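Local structure of SusD/RagB family nutrient-binding outer membrane lipoprotein (4F7A) at residues Tyr88-Asn91 and Tyr92-Val96; Glu153-Lys156 and Ala157-Asp160; Cys190-Ala193 and Ser194-Ile197; Arg341-Ala344 and Ser345-Ile349; Asn456-Asn459 and Gly460-Thr464. The protein probably binds glycans, perhaps mucin O-glycans, at the outer membrane as a SusD-like lipoprotein built on a TPR-like helical scaffold. One frame throughout, in Å; residues are numbered along the deposited sequence. Where two conformers were deposited one is given.

In the fold
Four of the five contacts are turns on or at the ends of helices of this TPR-like SusD homolog; interaction 5 is a beta turn in a loop, about 45 Å, centre to centre, from interaction 3. Interaction 4 is buried, the other four partly so. Interactions 1 and 2 pair aromatic rings along helices 84-104 and 151-174, and both send side chains onto helix 111-132. Interaction 3 starts helix 193-210 with a threonine cap, whereas interaction 4 ends helix 334-346 with a Schellman motif and a salt bridge. Helix 193-210 also touches interactions 2 and 4. Interaction 5 relies mostly on side-chain to backbone hydrogen bonds.

Interaction 1. Residues Tyr88-Asn91 and Tyr92-Val96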
loop_
_atom_site.group_PDB
_atom_site.type_symbol
_atom_site.label_atom_id
_atom_site.label_comp_id
_atom_site.label_asym_id
_atom_site.label_seq_id
_atom_site.Cartn_x
_atom_site.Cartn_y
_atom_site.Cartn_z
ATOM N N TYR A 88 -13.246 -10.060 -1.981
ATOM C CA TYR A 88 -12.298 -11.008 -2.545
ATOM C C TYR A 88 -11.399 -11.603 -1.480
ATOM O O TYR A 88 -11.091 -12.793 -1.514
ATOM C CB TYR A 88 -11.500 -10.360 -3.685
ATOM C CG TYR A 88 -12.361 -10.032 -4.901
ATOM C CD1 TYR A 88 -13.301 -10.938 -5.381
ATOM C CD2 TYR A 88 -12.240 -8.810 -5.569
ATOM C CE1 TYR A 88 -14.109 -10.633 -6.488
ATOM C CE2 TYR A 88 -13.020 -8.508 -6.695
ATOM C CZ TYR A 88 -13.958 -9.419 -7.139
ATOM O OH TYR A 88 -14.753 -9.129 -8.236
ATOM N N THR A 89 -10.971 -10.789 -0.532
ATOM C CA THR A 89 -10.084 -11.248 0.499
ATOM C C THR A 89 -10.804 -12.237 1.432
ATOM O O THR A 89 -10.279 -13.310 1.709
ATOM C CB THR A 89 -9.473 -10.087 1.298
ATOM O OG1 THR A 89 -8.738 -9.227 0.415
ATOM C CG2 THR A 89 -8.529 -10.628 2.347
ATOM N N TYR A 90 -12.012 -11.908 1.871
ATOM C CA TYR A 90 -12.760 -12.808 2.748
ATOM C C TYR A 90 -13.321 -14.027 2.024
ATOM O O TYR A 90 -13.409 -15.093 2.611
ATOM C CB TYR A 90 -13.869 -12.067 3.485
ATOM C CG TYR A 90 -13.329 -11.284 4.665
ATOM C CD1 TYR A 90 -12.868 -11.947 5.810
ATOM C CD2 TYR A 90 -13.259 -9.903 4.630
ATOM C CE1 TYR A 90 -12.372 -11.221 6.902
ATOM C CE2 TYR A 90 -12.773 -9.170 5.696
ATOM C CZ TYR A 90 -12.326 -9.834 6.832
ATOM O OH TYR A 90 -11.855 -9.095 7.886
ATOM N N ASN A 91 -13.660 -13.890 0.748
ATOM C CA ASN A 91 -14.162 -15.042 0.005
ATOM C C ASN A 91 -13.082 -16.065 -0.300
ATOM O O ASN A 91 -13.330 -17.262 -0.198
ATOM C CB ASN A 91 -14.854 -14.609 -1.296
ATOM C CG ASN A 91 -16.243 -14.063 -1.044
ATOM O OD1 ASN A 91 -16.825 -14.328 -0.000
ATOM N ND2 ASN A 91 -16.763 -13.287 -1.974
ATOM N N TYR A 92 -11.888 -15.600 -0.660
ATOM C CA TYR A 92 -10.878 -16.493 -1.237
ATOM C C TYR A 92 -9.536 -16.642 -0.524
ATOM O O TYR A 92 -8.865 -17.646 -0.714
ATOM C CB TYR A 92 -10.633 -16.080 -2.697
ATOM C CG TYR A 92 -11.910 -16.104 -3.529
ATOM C CD1 TYR A 92 -12.582 -17.294 -3.790
ATOM C CD2 TYR A 92 -12.429 -14.940 -4.052
ATOM C CE1 TYR A 92 -13.753 -17.301 -4.542
ATOM C CE2 TYR A 92 -13.588 -14.938 -4.799
ATOM C CZ TYR A 92 -14.247 -16.108 -5.040
ATOM O OH TYR A 92 -15.404 -16.042 -5.782
ATOM N N ILE A 93 -9.123 -15.649 0.256
ATOM C CA ILE A 93 -7.747 -15.555 0.694
ATOM C C ILE A 93 -7.619 -15.751 2.208
ATOM O O ILE A 93 -6.889 -16.632 2.665
ATOM C CB ILE A 93 -7.132 -14.211 0.276
ATOM C CG1 ILE A 93 -7.288 -14.002 -1.243
ATOM C CG2 ILE A 93 -5.633 -14.110 0.710
ATOM C CD1 ILE A 93 -6.826 -15.201 -2.149
ATOM N N PHE A 94 -8.352 -14.951 2.975
ATOM C CA PHE A 94 -8.279 -15.055 4.428
ATOM C C PHE A 94 -8.656 -16.447 4.946
ATOM O O PHE A 94 -7.995 -16.967 5.840
ATOM C CB PHE A 94 -9.083 -13.926 5.095
ATOM C CG PHE A 94 -8.903 -13.848 6.590
ATOM C CD1 PHE A 94 -7.644 -13.720 7.147
ATOM C CD2 PHE A 94 -9.984 -13.915 7.430
ATOM C CE1 PHE A 94 -7.466 -13.665 8.522
ATOM C CE2 PHE A 94 -9.807 -13.829 8.805
ATOM C CZ PHE A 94 -8.544 -13.714 9.345
ATOM N N PRO A 95 -9.692 -17.078 4.386
ATOM C CA PRO A 95 -10.012 -18.406 4.935
ATOM C C PRO A 95 -8.880 -19.418 4.720
ATOM O O PRO A 95 -8.694 -20.326 5.546
ATOM C CB PRO A 95 -11.279 -18.830 4.191
ATOM C CG PRO A 95 -11.755 -17.617 3.453
ATOM C CD PRO A 95 -10.728 -16.554 3.484
ATOM N N VAL A 96 -8.119 -19.234 3.640
ATOM C CA VAL A 96 -6.944 -20.055 3.380
ATOM C C VAL A 96 -5.802 -19.748 4.342
ATOM O O VAL A 96 -5.133 -20.671 4.799
ATOM C CB VAL A 96 -6.487 -19.949 1.902
ATOM C CG1 VAL A 96 -5.277 -20.822 1.650
ATOM C CG2 VAL A 96 -7.665 -20.373 0.981
#
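The Tyr92 ring carries Asn91 CB over one face, a CH-pi contact with CB 3.8 Å from the ring centroid, and Trp38 stacks on this tyrosine from elsewhere in the chain. The neighbouring Tyr88 ring takes Tyr92 at its edge, CE2 of Tyr92 lying 4.1 Å from CD1 of Tyr88; the two side chains run alongside each other. All this sits on helix 84-104 of the TPR-like fold, where the helix widens into a pi-type turn and then kinks at Pro95. On another flank of the helix, Tyr90 and Phe94 also point the same way, an oblique pair with CE1 of Tyr90 3.6 Å from CD2 of Phe94 and the ring planes at 84°. Phe94 gets there with CG anti to its backbone N (chi1 -172°), and Phe140 meets its ring edge-to-face. Tyr90 OH bonds to Val136 O, which fixes the far end of that ring. With an alanine in place of Tyr92, Asn91 CB would lose the ring beneath it and the Tyr88 edge its neighbour, which would probably leave a gap beside Trp38. The wider turn shows in the backbone: Thr89 O accepts from Ile93 N at 3.0 Å and from Phe94 N at 2.8 Å, the two donors arriving from opposite faces of the carbonyl plane, while Pro95 CG comes within 3.1 Å of Tyr90 O.

Interaction 2. Residues Glu153-Lys156 and Ala157-Asp160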
loop_
_atom_site.group_PDB
_atom_site.type_symbol
_atom_site.label_atom_id
_atom_site.label_comp_id
_atom_site.label_asym_id
_atom_site.label_seq_id
_atom_site.Cartn_x
_atom_site.Cartn_y
_atom_site.Cartn_z
ATOM N N GLU A 153 -7.829 -3.124 17.970
ATOM C CA GLU A 153 -7.737 -4.534 18.318
ATOM C C GLU A 153 -7.084 -5.337 17.199
ATOM O O GLU A 153 -6.328 -6.285 17.480
ATOM C CB GLU A 153 -9.117 -5.103 18.628
ATOM C CG GLU A 153 -9.626 -4.637 19.993
ATOM C CD GLU A 153 -11.162 -4.752 20.161
ATOM O OE1 GLU A 153 -11.920 -5.090 19.222
ATOM O OE2 GLU A 153 -11.618 -4.470 21.271
ATOM N N ALA A 154 -7.410 -5.007 15.950
ATOM C CA ALA A 154 -6.778 -5.689 14.795
ATOM C C ALA A 154 -5.277 -5.429 14.793
ATOM O O ALA A 154 -4.485 -6.359 14.611
ATOM C CB ALA A 154 -7.416 -5.246 13.467
ATOM N N TYR A 155 -4.877 -4.160 14.966
ATOM C CA TYR A 155 -3.433 -3.820 15.054
ATOM C C TYR A 155 -2.716 -4.571 16.180
ATOM O O TYR A 155 -1.636 -5.143 15.994
ATOM C CB TYR A 155 -3.224 -2.293 15.146
ATOM C CG TYR A 155 -2.986 -1.725 13.752
ATOM C CD1 TYR A 155 -4.032 -1.551 12.853
ATOM C CD2 TYR A 155 -1.710 -1.404 13.321
ATOM C CE1 TYR A 155 -3.815 -1.068 11.550
ATOM C CE2 TYR A 155 -1.491 -0.897 12.030
ATOM C CZ TYR A 155 -2.535 -0.757 11.145
ATOM O OH TYR A 155 -2.284 -0.291 9.868
ATOM N N LYS A 156 -3.335 -4.614 17.353
ATOM C CA LYS A 156 -2.740 -5.345 18.453
ATOM C C LYS A 156 -2.623 -6.828 18.076
ATOM O O LYS A 156 -1.617 -7.457 18.365
ATOM C CB LYS A 156 -3.531 -5.121 19.745
ATOM C CG LYS A 156 -3.274 -3.702 20.294
ATOM C CD LYS A 156 -3.967 -3.401 21.623
ATOM C CE LYS A 156 -3.615 -1.974 22.083
ATOM N NZ LYS A 156 -4.302 -1.594 23.351
ATOM N N ALA A 157 -3.643 -7.389 17.432
ATOM C CA ALA A 157 -3.547 -8.795 17.008
ATOM C C ALA A 157 -2.420 -8.973 15.965
ATOM O O ALA A 157 -1.694 -9.981 15.993
ATOM C CB ALA A 157 -4.896 -9.302 16.475
ATOM N N PHE A 158 -2.242 -7.999 15.072
ATOM C CA PHE A 158 -1.146 -8.079 14.094
ATOM C C PHE A 158 0.204 -8.144 14.798
ATOM O O PHE A 158 1.054 -8.972 14.451
ATOM C CB PHE A 158 -1.099 -6.890 13.145
ATOM C CG PHE A 158 -2.304 -6.703 12.305
ATOM C CD1 PHE A 158 -3.117 -7.753 11.934
ATOM C CD2 PHE A 158 -2.588 -5.440 11.805
ATOM C CE1 PHE A 158 -4.218 -7.532 11.138
ATOM C CE2 PHE A 158 -3.663 -5.234 11.016
ATOM C CZ PHE A 158 -4.488 -6.291 10.679
ATOM N N PHE A 159 0.420 -7.267 15.779
ATOM C CA PHE A 159 1.697 -7.261 16.489
ATOM C C PHE A 159 1.910 -8.560 17.238
ATOM O O PHE A 159 3.036 -9.068 17.272
ATOM C CB PHE A 159 1.816 -6.078 17.449
ATOM C CG PHE A 159 1.928 -4.724 16.765
ATOM C CD1 PHE A 159 2.962 -4.445 15.876
ATOM C CD2 PHE A 159 1.012 -3.715 17.058
ATOM C CE1 PHE A 159 3.050 -3.195 15.251
ATOM C CE2 PHE A 159 1.098 -2.471 16.477
ATOM C CZ PHE A 159 2.117 -2.200 15.546
ATOM N N ASP A 160 0.841 -9.100 17.842
ATOM C CA ASP A 160 0.877 -10.423 18.504
ATOM C C ASP A 160 1.241 -11.544 17.509
ATOM O O ASP A 160 2.049 -12.425 17.798
ATOM C CB ASP A 160 -0.482 -10.752 19.135
ATOM C CG ASP A 160 -0.765 -9.960 20.419
ATOM O OD1 ASP A 160 0.176 -9.441 21.051
ATOM O OD2 ASP A 160 -1.950 -9.878 20.796
#
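Phe158 turns its ring edge toward the face of Tyr155, three residues back, in an edge-to-face pair with centroids 5.4 Å apart and planes at 60°. CE2 of Phe158 does the touching, 4.1 Å from CD1 of Tyr155, while CD2 stands over the centre of the tyrosine ring. Tyr155 offers that face from a first torsion well away from a staggered position (chi1 -94°). Phe158 has CG beside its backbone N and anti to the carbonyl carbon (chi1 -61°), a setting that folds the ring back along the preceding turn. One face therefore lies over Ala154 O, which is 3.2 Å from Phe158 CG, and the far end of the ring brings CZ to 4.2 Å from Ala154 CB. The same oxygen accepts Phe158 N at 2.8 Å.

These residues form a turn near the start of helix 151-174, one of the helices of the TPR-like fold. On its buried flank Tyr155 and Phe158 pack on helices 111-132 and 193-210, Phe159 on 193-210 and 216-228; Leu207 touches all three, and Tyr137 meets Phe158 edge-to-face. Tyr155 OH bonds to Asp130, which holds the phenol end.

Phe159 takes nearly the same first torsion as Phe158 but, one residue on, leaves the helix in another direction. Its CD2 lies 3.2 Å from Tyr155 O, and CE2 comes near the edge of the Tyr155 ring. On the exposed flank, Lys156 stretches out fully extended beyond CG, its NZ making a long, weak ion pair with Glu152. Asp160 N bonds to Lys156 O at 3.0 Å.

Interaction 3. Residues Cys190-Ala193 and Ser194-Ile197; sequences CPTA and SRWI
Cys190 lies over one face of the Trp196 indole, its CB 3.6 Å from the centroid of the five-membered ring and only 11° off the normal. SG is above the same ring at 4.4 Å from that centroid, a sulfur-aromatic contact. This is the tightly packed part: Trp196 is buried, touching Leu169 of helix 151-174 and Ala116, Ile119 and Leu120 of helix 111-132. Even here a water enters, in the plane of the indole at its edge. It accepts from Trp196 NE1 at 2.8 Å and donates to Cys190 O, so the ring nitrogen and the carbonyl share one bridge.

Between the two parts, the chain enters helix 193-210 of the TPR-like fold with Thr192 as the N-cap. Thr192 OG1 lies between its own backbone N and carbonyl carbon (chi1 65°), a position from which it accepts Arg195 N at 3.1 Å. The first helical turn then closes with Trp196 N on Thr192 O and Ile197 N on Ala193 O.

The less buried side belongs to Pro191 and Arg195, both partly exposed. Bent at chi2 and chi3, the arginine doubles back so that one face of its guanidinium covers Pro191 CD, which lies 3.4 Å from Arg195 CZ and over the centre of that face. The outer bonds are loose: NH1 makes a long, weak ion pair with Glu239, and NH2 a weak hydrogen bond to Asn189 O.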
loop_
_atom_site.group_PDB
_atom_site.type_symbol
_atom_site.label_atom_id
_atom_site.label_comp_id
_atom_site.label_asym_id
_atom_site.label_seq_id
_atom_site.Cartn_x
_atom_site.Cartn_y
_atom_site.Cartn_z
ATOM N N CYS A 190 11.530 -14.358 -0.229
ATOM C CA CYS A 190 12.062 -14.784 1.071
ATOM C C CYS A 190 12.563 -16.227 0.951
ATOM O O CYS A 190 11.812 -17.187 1.143
ATOM C CB CYS A 190 11.022 -14.654 2.181
ATOM S SG CYS A 190 10.613 -12.960 2.569
ATOM N N PRO A 191 13.828 -16.387 0.580
ATOM C CA PRO A 191 14.307 -17.738 0.282
ATOM C C PRO A 191 14.798 -18.493 1.501
ATOM O O PRO A 191 15.147 -19.664 1.381
ATOM C CB PRO A 191 15.484 -17.484 -0.662
ATOM C CG PRO A 191 16.023 -16.167 -0.193
ATOM C CD PRO A 191 14.783 -15.360 0.128
ATOM N N THR A 192 14.855 -17.820 2.648
ATOM C CA THR A 192 15.328 -18.429 3.870
ATOM C C THR A 192 14.439 -18.035 5.041
ATOM O O THR A 192 13.705 -17.036 5.000
ATOM C CB THR A 192 16.775 -18.005 4.227
ATOM O OG1 THR A 192 16.796 -16.600 4.518
ATOM C CG2 THR A 192 17.780 -18.329 3.116
ATOM N N ALA A 193 14.516 -18.838 6.094
ATOM C CA ALA A 193 13.823 -18.522 7.361
ATOM C C ALA A 193 14.225 -17.152 7.908
ATOM O O ALA A 193 13.362 -16.352 8.289
ATOM C CB ALA A 193 14.078 -19.625 8.381
ATOM N N SER A 194 15.517 -16.835 7.899
ATOM C CA SER A 194 15.965 -15.505 8.307
ATOM C C SER A 194 15.329 -14.385 7.502
ATOM O O SER A 194 14.986 -13.338 8.066
ATOM C CB SER A 194 17.485 -15.371 8.237
ATOM O OG SER A 194 18.120 -16.194 9.181
ATOM N N ARG A 195 15.143 -14.581 6.198
ATOM C CA ARG A 195 14.521 -13.550 5.377
ATOM C C ARG A 195 13.048 -13.326 5.690
ATOM O O ARG A 195 12.558 -12.206 5.607
ATOM C CB ARG A 195 14.732 -13.842 3.889
ATOM C CG ARG A 195 16.186 -13.675 3.426
ATOM C CD ARG A 195 16.495 -12.270 2.948
ATOM N NE ARG A 195 15.872 -12.000 1.655
ATOM C CZ ARG A 195 16.381 -12.344 0.474
ATOM N NH1 ARG A 195 17.560 -12.947 0.379
ATOM N NH2 ARG A 195 15.710 -12.066 -0.624
ATOM N N TRP A 196 12.345 -14.379 6.081
ATOM C CA TRP A 196 10.980 -14.232 6.587
ATOM C C TRP A 196 10.930 -13.397 7.862
ATOM O O TRP A 196 10.055 -12.561 8.017
ATOM C CB TRP A 196 10.332 -15.612 6.820
ATOM C CG TRP A 196 9.800 -16.232 5.567
ATOM C CD1 TRP A 196 10.425 -17.166 4.791
ATOM C CD2 TRP A 196 8.541 -15.962 4.933
ATOM N NE1 TRP A 196 9.631 -17.497 3.714
ATOM C CE2 TRP A 196 8.466 -16.774 3.783
ATOM C CE3 TRP A 196 7.470 -15.108 5.224
ATOM C CZ2 TRP A 196 7.360 -16.776 2.942
ATOM C CZ3 TRP A 196 6.369 -15.095 4.373
ATOM C CH2 TRP A 196 6.334 -15.921 3.232
ATOM N N ILE A 197 11.881 -13.608 8.761
ATOM C CA ILE A 197 11.931 -12.813 9.985
ATOM C C ILE A 197 12.233 -11.346 9.674
ATOM O O ILE A 197 11.609 -10.428 10.236
ATOM C CB ILE A 197 12.958 -13.362 11.006
ATOM C CG1 ILE A 197 12.603 -14.803 11.411
ATOM C CG2 ILE A 197 13.007 -12.420 12.256
ATOM C CD1 ILE A 197 13.636 -15.492 12.386
HETATM O O HOH W 1 9.747 -18.963 1.300
#

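Interaction 4. Residues Arg341-Ala344 and Ser345-Ile349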
loop_
_atom_site.group_PDB
_atom_site.type_symbol
_atom_site.label_atom_id
_atom_site.label_comp_id
_atom_site.label_asym_id
_atom_site.label_seq_id
_atom_site.Cartn_x
_atom_site.Cartn_y
_atom_site.Cartn_z
ATOM N N ARG A 341 12.511 4.153 9.100
ATOM C CA ARG A 341 13.569 4.442 10.055
ATOM C C ARG A 341 13.821 5.945 10.179
ATOM O O ARG A 341 14.061 6.447 11.281
ATOM C CB ARG A 341 14.854 3.730 9.663
ATOM C CG ARG A 341 14.765 2.233 9.834
ATOM C CD ARG A 341 15.822 1.484 9.053
ATOM N NE ARG A 341 17.153 1.548 9.630
ATOM C CZ ARG A 341 18.136 0.690 9.344
ATOM N NH1 ARG A 341 17.966 -0.281 8.461
ATOM N NH2 ARG A 341 19.311 0.799 9.962
ATOM N N ALA A 342 13.729 6.670 9.061
ATOM C CA ALA A 342 13.885 8.125 9.108
ATOM C C ALA A 342 12.803 8.756 9.997
ATOM O O ALA A 342 13.066 9.656 10.807
ATOM C CB ALA A 342 13.836 8.725 7.690
ATOM N N GLU A 343 11.570 8.298 9.842
ATOM C CA GLU A 343 10.507 8.843 10.641
ATOM C C GLU A 343 10.675 8.464 12.112
ATOM O O GLU A 343 10.396 9.274 13.008
ATOM C CB GLU A 343 9.141 8.358 10.133
ATOM C CG GLU A 343 7.979 8.896 11.018
ATOM C CD GLU A 343 6.589 8.582 10.479
ATOM O OE1 GLU A 343 6.475 7.910 9.430
ATOM O OE2 GLU A 343 5.600 9.007 11.145
ATOM N N ALA A 344 11.072 7.224 12.363
ATOM C CA ALA A 344 11.281 6.771 13.743
ATOM C C ALA A 344 12.322 7.664 14.414
ATOM O O ALA A 344 12.145 8.077 15.563
ATOM C CB ALA A 344 11.687 5.285 13.803
ATOM N N SER A 345 13.386 7.994 13.691
ATOM C CA SER A 345 14.426 8.892 14.225
ATOM C C SER A 345 13.875 10.284 14.460
ATOM O O SER A 345 14.120 10.885 15.502
ATOM C CB SER A 345 15.634 8.929 13.296
ATOM O OG SER A 345 16.313 7.688 13.361
ATOM N N LEU A 346 13.100 10.785 13.500
ATOM C CA LEU A 346 12.474 12.098 13.649
ATOM C C LEU A 346 11.582 12.181 14.886
ATOM O O LEU A 346 11.507 13.235 15.552
ATOM C CB LEU A 346 11.670 12.446 12.392
ATOM C CG LEU A 346 11.285 13.896 12.214
ATOM C CD1 LEU A 346 12.536 14.727 12.147
ATOM C CD2 LEU A 346 10.413 14.061 10.947
ATOM N N ARG A 347 10.894 11.083 15.188
ATOM C CA ARG A 347 10.005 11.003 16.368
ATOM C C ARG A 347 10.723 10.629 17.664
ATOM O O ARG A 347 10.094 10.574 18.737
ATOM C CB ARG A 347 8.892 9.976 16.091
ATOM C CG ARG A 347 7.898 10.430 15.058
ATOM C CD ARG A 347 6.884 9.353 14.742
ATOM N NE ARG A 347 5.949 9.816 13.731
ATOM C CZ ARG A 347 4.824 10.498 13.981
ATOM N NH1 ARG A 347 4.437 10.776 15.222
ATOM N NH2 ARG A 347 4.068 10.892 12.985
ATOM N N GLY A 348 12.030 10.377 17.594
ATOM C CA GLY A 348 12.813 9.990 18.773
ATOM C C GLY A 348 12.558 8.570 19.258
ATOM O O GLY A 348 12.765 8.258 20.437
ATOM N N ILE A 349 12.084 7.692 18.373
ATOM C CA ILE A 349 11.731 6.349 18.776
ATOM C C ILE A 349 12.460 5.292 17.951
ATOM O O ILE A 349 12.011 4.149 17.858
ATOM C CB ILE A 349 10.178 6.145 18.788
ATOM C CG1 ILE A 349 9.558 6.334 17.400
ATOM C CG2 ILE A 349 9.533 7.108 19.795
ATOM C CD1 ILE A 349 7.995 6.236 17.400
#
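The ionic part joins Glu343 and Arg347, whose side chains run side by side. Glu343 OE2 takes Arg347 NE at 2.7 Å on the anti side of the carboxylate, and a weak bond from Arg347 NH2 at 3.0 Å; the two flat groups are turned 41° apart. The glutamate chain is fully extended (chi1 178°) and stands straight out from the helix, and Arg347 leans back over the turn to meet it. Arg444 forms a second salt bridge to OE2, and Arg347 NH2 also bonds to Asn213. A leucine in place of Arg347 would probably leave buried Glu343 OE2 without this charged mate, though still facing Arg444, and Asn213 without this donor.

The backbone bonds finish helix 334-346 in a Schellman motif. Ile349 N reaches back to Ala344 O at 2.8 Å, and Gly348 N to Ser345 O at 3.0 Å, with Gly348 at positive phi (73°). Just before it, Arg347 N still makes a regular helical bond to Glu343 O.

Apolar contact is slight: CG1 of Ile349 lies 4.3 Å from CB of Ala344, and Met209 of helix 193-210 touches both residues.

Interaction 5. Residues Asn456-Asn459 and Gly460-Thr464; sequences NNSN and GTIDT
A type I' beta turn from Ser458 to Thr461, preceded by an Asx turn at Asn456, shapes this loop. In the beta turn, Ser458 O accepts twice from Thr461. The backbone N, at 3.1 Å, comes from above the carbonyl plane, whereas Thr461 OG1 donates at 2.6 Å within the plane, on a lone pair. That hydroxyl sits between its backbone N and carbonyl carbon (chi1 62°), which turns it back onto the oxygen. Asn459 and Gly460 fill the middle of the turn, both with positive phi.

The Asn456 amide uses both ends: ND2 reaches across, while OD1 stays on its own side. Its CG is anti to the backbone N (chi1 -177°), which carries the amide in toward the returning chain. Both N-H groups of ND2 are used, and both acceptors lie in the amide plane: Ile462 O at 2.8 Å and Thr464 OG1 at 2.9 Å, each bond close to straight. OD1 accepts Ser458 N at 3.0 Å, closing the Asx turn and fixing the rotation of the amide. OG of the buried Ser458 accepts from Ile462 N at 3.0 Å. A water lies within the curve of the loop, donating to Asn456 O and accepting from Gly460 N.

The turn belongs to the long loop region between helices 435-445 and 475-480. Other loops pack against it: Tyr75 touches Ser458 and Ile462, Asn497 touches Thr461, and Asn457 shares backbone hydrogen bonding with Val74, in the loop between strand 61-62 and helix 79-82.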
loop_
_atom_site.group_PDB
_atom_site.type_symbol
_atom_site.label_atom_id
_atom_site.label_comp_id
_atom_site.label_asym_id
_atom_site.label_seq_id
_atom_site.Cartn_x
_atom_site.Cartn_y
_atom_site.Cartn_z
ATOM N N ASN A 456 -16.882 17.358 -6.186
ATOM C CA ASN A 456 -17.152 16.480 -5.042
ATOM C C ASN A 456 -18.635 16.138 -5.043
ATOM O O ASN A 456 -19.447 16.926 -4.609
ATOM C CB ASN A 456 -16.724 17.163 -3.741
ATOM C CG ASN A 456 -16.911 16.286 -2.510
ATOM O OD1 ASN A 456 -17.747 15.384 -2.500
ATOM N ND2 ASN A 456 -16.177 16.597 -1.438
ATOM N N ASN A 457 -18.972 14.958 -5.571
ATOM C CA ASN A 457 -20.360 14.508 -5.647
ATOM C C ASN A 457 -20.675 13.475 -4.572
ATOM O O ASN A 457 -21.498 12.571 -4.792
ATOM C CB ASN A 457 -20.660 13.950 -7.050
ATOM C CG ASN A 457 -20.819 15.060 -8.102
ATOM O OD1 ASN A 457 -20.928 16.235 -7.754
ATOM N ND2 ASN A 457 -20.841 14.683 -9.381
ATOM N N SER A 458 -20.084 13.647 -3.395
ATOM C CA SER A 458 -20.278 12.704 -2.287
ATOM C C SER A 458 -21.535 12.984 -1.450
ATOM O O SER A 458 -21.733 12.353 -0.409
ATOM C CB SER A 458 -19.059 12.752 -1.371
ATOM O OG SER A 458 -19.102 13.920 -0.574
ATOM N N ASN A 459 -22.349 13.946 -1.880
ATOM C CA ASN A 459 -23.561 14.317 -1.138
ATOM C C ASN A 459 -23.226 14.751 0.292
ATOM O O ASN A 459 -23.962 14.446 1.229
ATOM C CB ASN A 459 -24.567 13.148 -1.128
ATOM C CG ASN A 459 -25.976 13.590 -0.762
ATOM O OD1 ASN A 459 -26.365 14.731 -1.025
ATOM N ND2 ASN A 459 -26.750 12.680 -0.157
ATOM N N GLY A 460 -22.102 15.463 0.454
ATOM C CA GLY A 460 -21.670 15.938 1.764
ATOM C C GLY A 460 -21.003 14.903 2.680
ATOM O O GLY A 460 -20.626 15.245 3.805
ATOM N N THR A 461 -20.807 13.665 2.208
ATOM C CA THR A 461 -20.253 12.592 3.065
ATOM C C THR A 461 -18.724 12.620 3.148
ATOM O O THR A 461 -18.150 12.147 4.126
ATOM C CB THR A 461 -20.727 11.197 2.627
ATOM O OG1 THR A 461 -20.276 10.938 1.292
ATOM C CG2 THR A 461 -22.284 11.087 2.701
ATOM N N ILE A 462 -18.082 13.212 2.140
ATOM C CA ILE A 462 -16.634 13.411 2.114
ATOM C C ILE A 462 -16.308 14.898 1.893
ATOM O O ILE A 462 -16.892 15.545 1.012
ATOM C CB ILE A 462 -15.986 12.602 0.990
ATOM C CG1 ILE A 462 -16.408 11.126 1.093
ATOM C CG2 ILE A 462 -14.447 12.742 1.058
ATOM C CD1 ILE A 462 -15.882 10.212 -0.001
ATOM N N ASP A 463 -15.379 15.416 2.687
ATOM C CA ASP A 463 -14.944 16.812 2.616
ATOM C C ASP A 463 -13.813 16.939 1.589
ATOM O O ASP A 463 -12.846 16.167 1.606
ATOM C CB ASP A 463 -14.465 17.292 3.991
ATOM C CG ASP A 463 -14.065 18.763 3.998
ATOM O OD1 ASP A 463 -14.991 19.625 3.955
ATOM O OD2 ASP A 463 -12.845 19.055 4.055
ATOM N N THR A 464 -13.926 17.913 0.701
ATOM C CA THR A 464 -12.919 18.110 -0.341
ATOM C C THR A 464 -11.512 18.296 0.239
ATOM O O THR A 464 -10.591 17.611 -0.169
ATOM C CB THR A 464 -13.302 19.304 -1.227
ATOM O OG1 THR A 464 -14.493 18.964 -1.950
ATOM C CG2 THR A 464 -12.163 19.664 -2.206
HETATM O O HOH W 2 -20.474 16.918 -1.641
#